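Local coordinates for protein beta-galactosidase (Bacillus circulans subsp. alkalophilus, PDB 3TTY) that hydrolyses beta-galactosides, removing terminal non-reducing beta-D-galactose residues, at residues G109-S114 / V147-G152; A290-R295 / T441-V446; A400-W405 / K454-P459. All coordinates share one frame; numbering follows the deposited sequence.

From the N terminus, interaction 1 comes first: it brings together two loops of the TIM barrel, 109-114 and 147-152, separated by 32 residues that include helix 119-135 and strand 142-146, and puts both at the bound galactose. Interaction 2 opens only afterwards. It reaches from barrel helix 284-296 across 145 residues to edge strand 441-444 and so ties the barrel to the mixed sheet of the following domain. Interaction 3 begins within that span and ends beyond it, so the two cross; it pairs strands 399-402 and 455-458. Strand 399-402 lies between the other two in the sheet, which lets interactions 2 and 3 touch. Interaction 1 stays apart, its nearest atoms about 10 Å from either.

Interaction 1 (G109-S114 / V147-G152); sequences GGRHNS and VSNEYG. With GLA (alpha-D-galactopyranose), chain H.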
ATOM      1  N   GLY A 109      19.894  14.973  -3.505  1.00 13.22           N
ATOM      2  CA  GLY A 109      18.533  15.423  -3.742  1.00 16.30           C
ATOM      3  C   GLY A 109      17.831  15.773  -2.442  1.00 17.46           C
ATOM      4  O   GLY A 109      18.315  15.421  -1.375  1.00 16.65           O
ATOM      5  N   GLY A 110      16.702  16.471  -2.533  1.00 18.00           N
ATOM      6  CA  GLY A 110      15.930  16.845  -1.354  1.00 17.01           C
ATOM      7  C   GLY A 110      16.679  17.775  -0.410  1.00 18.89           C
ATOM      8  O   GLY A 110      17.441  18.647  -0.843  1.00 19.95           O
ATOM      9  N   ARG A 111      16.461  17.585   0.886  1.00 13.84           N
ATOM     10  CA  ARG A 111      17.064  18.423   1.913  1.00 17.25           C
ATOM     11  C   ARG A 111      16.947  17.710   3.265  1.00 18.04           C
ATOM     12  O   ARG A 111      16.375  16.617   3.334  1.00 14.91           O
ATOM     13  CB  ARG A 111      16.326  19.759   1.966  1.00 19.45           C
ATOM     14  CG  ARG A 111      14.838  19.591   2.224  1.00 17.28           C
ATOM     15  CD  ARG A 111      14.186  20.891   2.673  1.00 21.41           C
ATOM     16  NE  ARG A 111      12.784  20.684   3.038  1.00 20.33           N
ATOM     17  CZ  ARG A 111      11.937  21.660   3.353  1.00 18.96           C
ATOM     18  NH1 ARG A 111      12.342  22.925   3.361  1.00 16.66           N
ATOM     19  NH2 ARG A 111      10.685  21.366   3.678  1.00 16.19           N
ATOM     20  N   HIS A 112      17.469  18.331   4.328  1.00 17.96           N
ATOM     21  CA  HIS A 112      17.321  17.823   5.706  1.00 18.43           C
ATOM     22  C   HIS A 112      17.797  16.384   5.871  1.00 18.30           C
ATOM     23  O   HIS A 112      17.307  15.672   6.742  1.00 17.00           O
ATOM     24  CB  HIS A 112      15.854  17.848   6.159  1.00 19.46           C
ATOM     25  CG  HIS A 112      15.203  19.190   6.058  1.00 18.38           C
ATOM     26  ND1 HIS A 112      13.834  19.345   6.085  1.00 20.96           N
ATOM     27  CD2 HIS A 112      15.720  20.432   5.912  1.00 17.59           C
ATOM     28  CE1 HIS A 112      13.537  20.627   5.976  1.00 18.18           C
ATOM     29  NE2 HIS A 112      14.663  21.309   5.862  1.00 18.65           N
ATOM     30  N   ASN A 113      18.739  15.959   5.039  1.00 16.01           N
ATOM     31  CA  ASN A 113      19.071  14.549   4.961  1.00 15.53           C
ATOM     32  C   ASN A 113      20.588  14.281   4.956  1.00 16.82           C
ATOM     33  O   ASN A 113      21.047  13.317   4.346  1.00 17.62           O
ATOM     34  CB  ASN A 113      18.388  13.923   3.727  1.00 15.63           C
ATOM     35  CG  ASN A 113      18.731  14.665   2.430  1.00 20.79           C
ATOM     36  OD1 ASN A 113      19.633  15.515   2.415  1.00 15.01           O
ATOM     37  ND2 ASN A 113      18.025  14.340   1.339  1.00 14.65           N
ATOM     38  N   SER A 114      21.369  15.129   5.626  1.00 16.90           N
ATOM     39  CA  SER A 114      22.796  14.847   5.783  1.00 15.93           C
ATOM     40  C   SER A 114      23.013  13.818   6.896  1.00 17.38           C
ATOM     41  O   SER A 114      22.344  13.856   7.921  1.00 17.17           O
ATOM     42  CB  SER A 114      23.589  16.123   6.086  1.00 18.80           C
ATOM     43  OG  SER A 114      23.554  17.030   4.990  1.00 19.68           O
ATOM     44  N   VAL A 147      19.718  27.744  13.318  1.00 15.96           N
ATOM     45  CA  VAL A 147      20.645  26.658  12.979  1.00 18.64           C
ATOM     46  C   VAL A 147      20.001  25.634  12.067  1.00 18.93           C
ATOM     47  O   VAL A 147      18.937  25.080  12.392  1.00 17.93           O
ATOM     48  CB  VAL A 147      21.149  25.923  14.232  1.00 17.29           C
ATOM     49  CG1 VAL A 147      21.911  24.651  13.838  1.00 15.89           C
ATOM     50  CG2 VAL A 147      22.009  26.852  15.080  1.00 16.16           C
ATOM     51  N   SER A 148      20.636  25.389  10.921  1.00 16.41           N
ATOM     52  CA  SER A 148      20.136  24.387   9.986  1.00 16.87           C
ATOM     53  C   SER A 148      18.666  24.694   9.647  1.00 17.47           C
ATOM     54  O   SER A 148      18.278  25.857   9.544  1.00 17.77           O
ATOM     55  CB  SER A 148      20.283  22.986  10.604  1.00 17.61           C
ATOM     56  OG  SER A 148      20.104  21.956   9.645  1.00 18.84           O
ATOM     57  N   ASN A 149      17.869  23.647   9.465  1.00 18.10           N
ATOM     58  CA  ASN A 149      16.439  23.764   9.246  1.00 15.30           C
ATOM     59  C   ASN A 149      15.786  22.399   9.439  1.00 16.21           C
ATOM     60  O   ASN A 149      16.236  21.407   8.859  1.00 16.24           O
ATOM     61  CB  ASN A 149      16.129  24.282   7.841  1.00 11.84           C
ATOM     62  CG  ASN A 149      14.671  24.683   7.688  1.00 16.00           C
ATOM     63  OD1 ASN A 149      14.213  25.632   8.318  1.00 15.17           O
ATOM     64  ND2 ASN A 149      13.933  23.955   6.860  1.00 18.55           N
ATOM     65  N   GLU A 150      14.732  22.361  10.249  1.00 12.86           N
ATOM     66  CA  GLU A 150      14.010  21.121  10.562  1.00 18.17           C
ATOM     67  C   GLU A 150      14.876  19.839  10.542  1.00 19.11           C
ATOM     68  O   GLU A 150      14.735  18.995   9.654  1.00 18.48           O
ATOM     69  CB  GLU A 150      12.785  20.951   9.644  1.00 16.33           C
ATOM     70  CG  GLU A 150      11.729  22.037   9.776  1.00 16.76           C
ATOM     71  CD  GLU A 150      10.369  21.625   9.207  1.00 22.41           C
ATOM     72  OE1 GLU A 150      10.319  20.757   8.297  1.00 22.09           O
ATOM     73  OE2 GLU A 150       9.343  22.165   9.683  1.00 18.78           O
ATOM     74  N   TYR A 151      15.776  19.709  11.511  1.00 16.70           N
ATOM     75  CA  TYR A 151      16.477  18.447  11.736  1.00 16.87           C
ATOM     76  C   TYR A 151      15.495  17.260  11.798  1.00 18.12           C
ATOM     77  O   TYR A 151      14.426  17.353  12.397  1.00 16.11           O
ATOM     78  CB  TYR A 151      17.236  18.514  13.049  1.00 17.94           C
ATOM     79  CG  TYR A 151      18.512  19.327  13.048  1.00 14.19           C
ATOM     80  CD1 TYR A 151      19.635  18.872  12.391  1.00 15.01           C
ATOM     81  CD2 TYR A 151      18.601  20.526  13.754  1.00 14.76           C
ATOM     82  CE1 TYR A 151      20.810  19.585  12.409  1.00 14.92           C
ATOM     83  CE2 TYR A 151      19.786  21.253  13.790  1.00 14.06           C
ATOM     84  CZ  TYR A 151      20.887  20.767  13.115  1.00 15.96           C
ATOM     85  OH  TYR A 151      22.076  21.458  13.127  1.00 17.10           O
ATOM     86  N   GLY A 152      15.849  16.137  11.182  1.00 20.65           N
ATOM     87  CA  GLY A 152      14.943  15.001  11.197  1.00 18.68           C
ATOM     88  C   GLY A 152      15.306  13.875  10.260  1.00 19.32           C
ATOM     89  O   GLY A 152      16.250  13.990   9.479  1.00 19.63           O
TER
HETATM   90  C1  GLA H 677       8.760  23.489   6.722  1.00 24.02           C
HETATM   91  C2  GLA H 677      10.132  24.048   6.270  1.00 19.21           C
HETATM   92  C3  GLA H 677      10.006  25.259   5.329  1.00 19.40           C
HETATM   93  C4  GLA H 677       8.998  24.903   4.247  1.00 19.50           C
HETATM   94  C5  GLA H 677       7.688  24.450   4.899  1.00 21.87           C
HETATM   95  C6  GLA H 677       6.665  24.173   3.790  1.00 18.83           C
HETATM   96  O1  GLA H 677       8.027  24.314   7.645  1.00 25.40           O
HETATM   97  O2  GLA H 677      10.909  24.419   7.397  1.00 19.74           O
HETATM   98  O3  GLA H 677      11.258  25.581   4.699  1.00 16.09           O
HETATM   99  O4  GLA H 677       9.561  23.823   3.514  1.00 18.67           O
HETATM  100  O5  GLA H 677       7.915  23.229   5.610  1.00 21.74           O
HETATM  101  O6  GLA H 677       5.342  24.127   4.340  1.00 19.98           O
HETATM  102  O   HOH W   1      18.136  16.626   9.114  1.00 22.33           O
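His-112 and Asn-149 join two loops at the galactose site of a TIM barrel. Segment 147-152 follows strand 142-146, the fourth of the eight, and carries an Asn-Glu pair as in other glycosidases of clan GH-A; 109-114 belongs to the long excursion between the third and fourth strands. The tight part surrounds the imidazole. CG of Asn-149 lies anti to the backbone N (chi1 -168°), bringing the amide between imidazole and sugar. Asn-149 ND2 donates to His-112 NE2 at 2.9 Å, with an N-H...N angle of 157°, while the amide and ring planes stand 47° apart. The other N-H of ND2 goes to O2 of the galactose (3.1 Å), and Asn-149 OD1 accepts from Asn-252 ND2. Three partners thus fix the rotation of this amide, and His-112, by taking one of its hydrogens, acts as a second-shell residue for the sugar. Over one face of the imidazole lie the carbonyl oxygens of Asn-149 and Glu-150, the former 3.1 Å from CD2 of His-112; Glu-150 CB adds a CH-pi contact. Arg-111 CD packs on the opposite face. Beyond it the arginine chain runs extended to the sugar, where NH2 approaches O4 of the galactose to 2.7 Å and NH1 bonds to both O3 and O4. Trp-187 of a second subunit packs against Arg-111, so the site borders a subunit interface. Glu-150 carries its carboxylate to the anomeric end, OE2 lying 3.2 Å from O1 of the galactose. At the Gly-152 end the fit is looser. There the loops face each other with two carbonyls, His-112 O and Gly-152 O, which cannot bond directly, and a water mediates instead: it donates to His-112 O at 2.7 Å and accepts from Gly-152 N at 3.1 Å.

Interaction 2 (A290-R295 / T441-V446); sequences AHNLMR and TDMISV
The seam between the TIM barrel and the flavodoxin-like sheet of the trimerisation domain is joined here by Asn-292 and Arg-295 of barrel helix 284-296, which grip the outermost strand 441-444. The axes of helix 290-295 and the strand lie 64° apart. With CG anti to the backbone N (chi1 -157°), the Asn-292 amide faces the strand's backbone. Its OD1 accepts from Met-443 N at 2.8 Å, the donor lying above the carbonyl plane, and its ND2 donates almost straight (175°) to Thr-441 O, also at 2.8 Å; ND2 further meets Tyr-431 OH. Arg-295 NH2 forms a salt bridge to Asp-442 OD1 at 2.7 Å, approaching from the anti side, while NH1 is held by His-337 O. Ser-395 and Tyr-453 also bind the Asp-442 carboxylate. Beside this polar patch, Met-443 CB rests 3.7 Å from Leu-293 CA. An alanine here has no amide, which would probably leave Met-443 N without its acceptor and Thr-441 O with little more than the weak bond from Arg-295 NH2. The Asn-292 amide thus meets one N-H and one C=O of the strand edge, much as a neighbouring strand would at this point.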
ATOM      1  N   ALA A 290      -0.392  21.296  20.405  1.00 18.71           N
ATOM      2  CA  ALA A 290       0.971  21.406  19.870  1.00 20.03           C
ATOM      3  C   ALA A 290       1.714  22.697  20.286  1.00 19.64           C
ATOM      4  O   ALA A 290       2.882  22.644  20.682  1.00 17.59           O
ATOM      5  CB  ALA A 290       0.982  21.225  18.339  1.00 16.79           C
ATOM      6  N   HIS A 291       1.049  23.848  20.194  1.00 17.85           N
ATOM      7  CA  HIS A 291       1.654  25.085  20.669  1.00 17.28           C
ATOM      8  C   HIS A 291       1.968  24.893  22.144  1.00 18.50           C
ATOM      9  O   HIS A 291       3.039  25.270  22.631  1.00 19.01           O
ATOM     10  CB  HIS A 291       0.697  26.277  20.547  1.00 16.93           C
ATOM     11  CG  HIS A 291       0.359  26.675  19.141  1.00 18.76           C
ATOM     12  ND1 HIS A 291       1.301  27.109  18.236  1.00 14.64           N
ATOM     13  CD2 HIS A 291      -0.837  26.761  18.506  1.00 18.93           C
ATOM     14  CE1 HIS A 291       0.707  27.417  17.096  1.00 16.56           C
ATOM     15  NE2 HIS A 291      -0.591  27.215  17.237  1.00 18.25           N
ATOM     16  N   ASN A 292       0.995  24.325  22.856  1.00 18.34           N
ATOM     17  CA  ASN A 292       1.123  24.070  24.282  1.00 17.79           C
ATOM     18  C   ASN A 292       2.380  23.260  24.583  1.00 17.72           C
ATOM     19  O   ASN A 292       3.191  23.642  25.421  1.00 17.35           O
ATOM     20  CB  ASN A 292      -0.112  23.331  24.790  1.00 18.63           C
ATOM     21  CG  ASN A 292      -0.327  23.503  26.283  1.00 21.65           C
ATOM     22  OD1 ASN A 292       0.610  23.388  27.086  1.00 19.68           O
ATOM     23  ND2 ASN A 292      -1.567  23.777  26.665  1.00 18.52           N
ATOM     24  N   LEU A 293       2.549  22.151  23.873  1.00 16.38           N
ATOM     25  CA  LEU A 293       3.717  21.307  24.062  1.00 15.78           C
ATOM     26  C   LEU A 293       4.997  22.088  23.808  1.00 16.83           C
ATOM     27  O   LEU A 293       6.019  21.842  24.438  1.00 22.22           O
ATOM     28  CB  LEU A 293       3.657  20.093  23.129  1.00 16.82           C
ATOM     29  CG  LEU A 293       4.841  19.132  23.216  1.00 17.20           C
ATOM     30  CD1 LEU A 293       4.880  18.458  24.594  1.00 19.66           C
ATOM     31  CD2 LEU A 293       4.756  18.098  22.120  1.00 17.71           C
ATOM     32  N   MET A 294       4.958  23.033  22.878  1.00 17.51           N
ATOM     33  CA  MET A 294       6.175  23.759  22.543  1.00 16.98           C
ATOM     34  C   MET A 294       6.552  24.686  23.690  1.00 19.37           C
ATOM     35  O   MET A 294       7.733  24.954  23.945  1.00 21.37           O
ATOM     36  CB  MET A 294       6.013  24.545  21.239  1.00 20.15           C
ATOM     37  CG  MET A 294       5.796  23.695  19.989  1.00 15.74           C
ATOM     38  SD  MET A 294       7.167  22.622  19.537  1.00 15.74           S
ATOM     39  CE  MET A 294       6.694  21.099  20.363  1.00 12.79           C
ATOM     40  N   ARG A 295       5.534  25.194  24.366  1.00 19.83           N
ATOM     41  CA  ARG A 295       5.742  25.996  25.556  1.00 22.41           C
ATOM     42  C   ARG A 295       6.330  25.118  26.661  1.00 19.01           C
ATOM     43  O   ARG A 295       7.191  25.551  27.427  1.00 19.52           O
ATOM     44  CB  ARG A 295       4.415  26.592  26.014  1.00 18.16           C
ATOM     45  CG  ARG A 295       4.519  27.460  27.234  1.00 23.12           C
ATOM     46  CD  ARG A 295       3.186  28.125  27.521  1.00 22.97           C
ATOM     47  NE  ARG A 295       2.238  27.268  28.228  1.00 18.84           N
ATOM     48  CZ  ARG A 295       1.043  26.905  27.763  1.00 23.37           C
ATOM     49  NH1 ARG A 295       0.638  27.290  26.555  1.00 18.65           N
ATOM     50  NH2 ARG A 295       0.247  26.151  28.517  1.00 22.87           N
ATOM     51  N   THR A 441      -4.365  24.624  30.915  1.00 23.82           N
ATOM     52  CA  THR A 441      -3.596  23.396  31.040  1.00 23.88           C
ATOM     53  C   THR A 441      -2.215  23.524  30.399  1.00 22.10           C
ATOM     54  O   THR A 441      -2.042  24.221  29.394  1.00 24.93           O
ATOM     55  CB  THR A 441      -4.330  22.233  30.358  1.00 24.80           C
ATOM     56  OG1 THR A 441      -4.475  22.544  28.973  1.00 36.85           O
ATOM     57  CG2 THR A 441      -5.709  22.053  30.931  1.00 21.16           C
ATOM     58  N   ASP A 442      -1.231  22.860  30.994  1.00 19.65           N
ATOM     59  CA  ASP A 442       0.110  22.772  30.426  1.00 18.68           C
ATOM     60  C   ASP A 442       0.409  21.349  30.003  1.00 20.79           C
ATOM     61  O   ASP A 442       0.177  20.412  30.771  1.00 18.20           O
ATOM     62  CB  ASP A 442       1.170  23.131  31.463  1.00 22.46           C
ATOM     63  CG  ASP A 442       1.116  24.564  31.875  1.00 25.81           C
ATOM     64  OD1 ASP A 442       0.555  25.380  31.110  1.00 25.34           O
ATOM     65  OD2 ASP A 442       1.660  24.865  32.958  1.00 26.96           O
ATOM     66  N   MET A 443       0.953  21.198  28.799  1.00 18.17           N
ATOM     67  CA  MET A 443       1.580  19.948  28.398  1.00 19.10           C
ATOM     68  C   MET A 443       2.960  19.924  29.043  1.00 21.63           C
ATOM     69  O   MET A 443       3.696  20.909  28.966  1.00 19.13           O
ATOM     70  CB  MET A 443       1.703  19.876  26.876  1.00 18.23           C
ATOM     71  CG  MET A 443       0.370  19.854  26.146  1.00 14.21           C
ATOM     72  SD  MET A 443      -0.594  18.392  26.544  1.00 20.94           S
ATOM     73  CE  MET A 443       0.639  17.118  26.277  1.00 17.47           C
ATOM     74  N   ILE A 444       3.307  18.820  29.697  1.00 17.11           N
ATOM     75  CA  ILE A 444       4.572  18.767  30.431  1.00 20.55           C
ATOM     76  C   ILE A 444       5.329  17.466  30.205  1.00 17.13           C
ATOM     77  O   ILE A 444       4.748  16.471  29.785  1.00 16.52           O
ATOM     78  CB  ILE A 444       4.357  18.938  31.953  1.00 20.78           C
ATOM     79  CG1 ILE A 444       3.521  17.779  32.516  1.00 17.95           C
ATOM     80  CG2 ILE A 444       3.712  20.289  32.260  1.00 19.17           C
ATOM     81  CD1 ILE A 444       3.636  17.629  34.033  1.00 16.79           C
ATOM     82  N   SER A 445       6.633  17.483  30.471  1.00 16.88           N
ATOM     83  CA  SER A 445       7.423  16.259  30.451  1.00 16.98           C
ATOM     84  C   SER A 445       7.120  15.415  31.701  1.00 20.20           C
ATOM     85  O   SER A 445       6.560  15.910  32.695  1.00 18.28           O
ATOM     86  CB  SER A 445       8.913  16.575  30.383  1.00 18.47           C
ATOM     87  OG  SER A 445       9.455  16.756  31.684  1.00 25.33           O
ATOM     88  N   VAL A 446       7.480  14.139  31.642  1.00 12.95           N
ATOM     89  CA  VAL A 446       7.344  13.276  32.792  1.00 15.58           C
ATOM     90  C   VAL A 446       8.271  13.720  33.921  1.00 21.69           C
ATOM     91  O   VAL A 446       8.140  13.231  35.042  1.00 24.10           O
ATOM     92  CB  VAL A 446       7.634  11.795  32.441  1.00 18.47           C
ATOM     93  CG1 VAL A 446       6.584  11.259  31.501  1.00 13.56           C
ATOM     94  CG2 VAL A 446       9.043  11.636  31.855  1.00 13.54           C
TER
HETATM   95  O   HOH W   2       3.107  23.535  28.504  1.00 17.97           O

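Interaction 3 (A400-W405 / K454-P459); sequences AVMYDW and KVVIAP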
ATOM      1  N   ALA A 400      -2.023  19.749  34.512  1.00 20.83           N
ATOM      2  CA  ALA A 400      -0.953  19.361  33.590  1.00 18.26           C
ATOM      3  C   ALA A 400      -1.261  18.032  32.912  1.00 22.79           C
ATOM      4  O   ALA A 400      -1.889  17.156  33.509  1.00 22.04           O
ATOM      5  CB  ALA A 400       0.367  19.278  34.307  1.00 16.94           C
ATOM      6  N   VAL A 401      -0.822  17.896  31.665  1.00 15.06           N
ATOM      7  CA  VAL A 401      -0.902  16.628  30.955  1.00 21.27           C
ATOM      8  C   VAL A 401       0.448  16.252  30.336  1.00 22.59           C
ATOM      9  O   VAL A 401       1.080  17.035  29.610  1.00 19.22           O
ATOM     10  CB  VAL A 401      -2.041  16.596  29.916  1.00 22.18           C
ATOM     11  CG1 VAL A 401      -2.263  17.962  29.337  1.00 30.74           C
ATOM     12  CG2 VAL A 401      -1.754  15.560  28.838  1.00 16.19           C
ATOM     13  N   MET A 402       0.874  15.039  30.664  1.00 19.05           N
ATOM     14  CA  MET A 402       2.207  14.559  30.373  1.00 18.10           C
ATOM     15  C   MET A 402       2.254  13.904  29.011  1.00 17.79           C
ATOM     16  O   MET A 402       1.305  13.244  28.589  1.00 14.41           O
ATOM     17  CB  MET A 402       2.632  13.528  31.423  1.00 17.85           C
ATOM     18  CG  MET A 402       3.001  14.102  32.770  1.00 17.50           C
ATOM     19  SD  MET A 402       3.316  12.794  33.966  1.00 18.32           S
ATOM     20  CE  MET A 402       4.077  13.730  35.285  1.00 16.20           C
ATOM     21  N   TYR A 403       3.383  14.092  28.343  1.00 17.14           N
ATOM     22  CA  TYR A 403       3.653  13.502  27.050  1.00 17.33           C
ATOM     23  C   TYR A 403       5.147  13.182  27.064  1.00 15.29           C
ATOM     24  O   TYR A 403       5.941  13.940  27.614  1.00 15.90           O
ATOM     25  CB  TYR A 403       3.321  14.502  25.921  1.00 14.36           C
ATOM     26  CG  TYR A 403       3.892  14.085  24.588  1.00 15.64           C
ATOM     27  CD1 TYR A 403       3.319  13.043  23.859  1.00 16.48           C
ATOM     28  CD2 TYR A 403       5.021  14.701  24.071  1.00 17.93           C
ATOM     29  CE1 TYR A 403       3.849  12.638  22.654  1.00 19.04           C
ATOM     30  CE2 TYR A 403       5.560  14.301  22.855  1.00 17.50           C
ATOM     31  CZ  TYR A 403       4.966  13.266  22.157  1.00 16.43           C
ATOM     32  OH  TYR A 403       5.492  12.859  20.959  1.00 19.32           O
ATOM     33  N   ASP A 404       5.537  12.069  26.465  1.00 16.82           N
ATOM     34  CA  ASP A 404       6.944  11.684  26.465  1.00 15.93           C
ATOM     35  C   ASP A 404       7.304  10.959  25.187  1.00 16.11           C
ATOM     36  O   ASP A 404       6.596  10.034  24.793  1.00 15.29           O
ATOM     37  CB  ASP A 404       7.246  10.767  27.653  1.00 16.21           C
ATOM     38  CG  ASP A 404       8.723  10.422  27.755  1.00 17.07           C
ATOM     39  OD1 ASP A 404       9.104   9.310  27.359  1.00 21.26           O
ATOM     40  OD2 ASP A 404       9.508  11.274  28.209  1.00 17.30           O
ATOM     41  N   TRP A 405       8.417  11.337  24.562  1.00 15.19           N
ATOM     42  CA  TRP A 405       8.791  10.738  23.274  1.00 15.77           C
ATOM     43  C   TRP A 405       9.260   9.290  23.384  1.00 15.51           C
ATOM     44  O   TRP A 405       9.034   8.491  22.459  1.00 16.29           O
ATOM     45  CB  TRP A 405       9.853  11.575  22.529  1.00 15.80           C
ATOM     46  CG  TRP A 405       9.287  12.588  21.589  1.00 14.61           C
ATOM     47  CD1 TRP A 405       9.038  12.426  20.256  1.00 17.21           C
ATOM     48  CD2 TRP A 405       8.900  13.935  21.907  1.00 15.60           C
ATOM     49  NE1 TRP A 405       8.521  13.592  19.720  1.00 16.91           N
ATOM     50  CE2 TRP A 405       8.432  14.533  20.713  1.00 14.76           C
ATOM     51  CE3 TRP A 405       8.923  14.700  23.082  1.00 15.41           C
ATOM     52  CZ2 TRP A 405       7.973  15.855  20.663  1.00 15.54           C
ATOM     53  CZ3 TRP A 405       8.468  16.017  23.029  1.00 18.25           C
ATOM     54  CH2 TRP A 405       7.997  16.579  21.831  1.00 13.56           C
ATOM     55  N   LYS A 454      -2.294  20.986  40.486  1.00 22.26           N
ATOM     56  CA  LYS A 454      -3.276  20.373  41.359  1.00 25.63           C
ATOM     57  C   LYS A 454      -3.814  19.101  40.725  1.00 24.02           C
ATOM     58  O   LYS A 454      -4.216  18.176  41.428  1.00 26.39           O
ATOM     59  CB  LYS A 454      -4.395  21.367  41.686  1.00 29.92           C
ATOM     60  CG  LYS A 454      -3.927  22.432  42.673  1.00 29.75           C
ATOM     61  CD  LYS A 454      -5.017  23.429  42.997  1.00 43.41           C
ATOM     62  CE  LYS A 454      -5.000  23.811  44.482  1.00 53.25           C
ATOM     63  NZ  LYS A 454      -5.557  22.725  45.369  1.00 49.43           N
ATOM     64  N   VAL A 455      -3.788  19.036  39.397  1.00 19.71           N
ATOM     65  CA  VAL A 455      -4.222  17.829  38.696  1.00 22.46           C
ATOM     66  C   VAL A 455      -3.211  17.441  37.625  1.00 23.02           C
ATOM     67  O   VAL A 455      -2.910  18.242  36.742  1.00 27.22           O
ATOM     68  CB  VAL A 455      -5.606  18.015  38.022  1.00 20.71           C
ATOM     69  CG1 VAL A 455      -5.991  16.754  37.267  1.00 21.17           C
ATOM     70  CG2 VAL A 455      -6.673  18.350  39.054  1.00 21.27           C
ATOM     71  N   VAL A 456      -2.687  16.224  37.698  1.00 23.99           N
ATOM     72  CA  VAL A 456      -1.701  15.756  36.719  1.00 22.81           C
ATOM     73  C   VAL A 456      -2.236  14.522  36.003  1.00 23.18           C
ATOM     74  O   VAL A 456      -2.554  13.512  36.636  1.00 24.36           O
ATOM     75  CB  VAL A 456      -0.323  15.443  37.375  1.00 19.08           C
ATOM     76  CG1 VAL A 456       0.619  14.770  36.372  1.00 17.42           C
ATOM     77  CG2 VAL A 456       0.303  16.706  37.929  1.00 21.21           C
ATOM     78  N   ILE A 457      -2.348  14.607  34.682  1.00 22.16           N
ATOM     79  CA  ILE A 457      -2.926  13.520  33.901  1.00 21.08           C
ATOM     80  C   ILE A 457      -1.885  12.883  32.976  1.00 19.76           C
ATOM     81  O   ILE A 457      -1.200  13.574  32.214  1.00 20.86           O
ATOM     82  CB  ILE A 457      -4.155  14.010  33.101  1.00 23.92           C
ATOM     83  CG1 ILE A 457      -5.106  14.780  34.019  1.00 23.14           C
ATOM     84  CG2 ILE A 457      -4.888  12.850  32.446  1.00 19.03           C
ATOM     85  CD1 ILE A 457      -6.307  15.359  33.310  1.00 21.17           C
ATOM     86  N   ALA A 458      -1.766  11.563  33.057  1.00 17.48           N
ATOM     87  CA  ALA A 458      -0.777  10.824  32.267  1.00 18.14           C
ATOM     88  C   ALA A 458      -1.443   9.694  31.491  1.00 18.39           C
ATOM     89  O   ALA A 458      -1.492   8.555  31.957  1.00 17.99           O
ATOM     90  CB  ALA A 458       0.323  10.272  33.170  1.00 19.13           C
ATOM     91  N   PRO A 459      -1.974  10.014  30.304  1.00 17.15           N
ATOM     92  CA  PRO A 459      -2.616   9.008  29.456  1.00 16.41           C
ATOM     93  C   PRO A 459      -1.594   7.979  28.970  1.00 15.09           C
ATOM     94  O   PRO A 459      -0.566   8.354  28.415  1.00 17.09           O
ATOM     95  CB  PRO A 459      -3.146   9.838  28.279  1.00 18.57           C
ATOM     96  CG  PRO A 459      -3.246  11.246  28.810  1.00 15.26           C
ATOM     97  CD  PRO A 459      -2.076  11.368  29.734  1.00 12.93           C
TER
HETATM   98  O   HOH W   3       1.426  10.404  28.494  1.00 13.31           O
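Ala-400 and Val-456, with Val-401 and Ile-457 next along, pair in parallel register, strands 400-402 and 455-458 running 4.7 Å apart at 22° to each other. Ala-400 bonds to both sides of Val-456: its N donates to Val-455 O and its O accepts from Ile-457 N, each at 2.8 Å. Met-402 N then reaches Ile-457 O at 3.0 Å. These strands lie inside the sheet of the trimerisation domain, whose run 441-444, 399-402, 455-458, 481-485 has the flavodoxin-like order 2-1-3-4. On one face Met-402 makes the main apolar contact. Its CG lies anti to the carbonyl carbon (chi1 -75°) and the rest of the chain is extended, which carries it across to the neighbouring strand. There CE touches Val-456 CG1 at 3.8 Å and SD lies 4.0 Å from Ala-458 CB; Leu-450 and Phe-482 join the same layer. Ala-400 CB, too short to reach far, stands 4.4 Å from Val-456 CG2. The other face carries Val-401, Ile-457 and Pro-459, with Val-401 CG2 set against CD of the proline ring. Helix 423-435 covers this side through Val-427, Tyr-430 and Tyr-431. Asp-404 takes the N-cap position of helix 405-413, its OD1 accepting from Asn-407 N while OD2 pairs with Lys-465. Further along, the parallel pattern would next call for an N-H at the position of Pro-459, directed to Met-402 O. A water lies there, donating to Met-402 O at 2.8 Å and also to Pro-459 O. Pro-459 cannot donate the next backbone bond, and the water supplies a hydrogen to Met-402 O in its place.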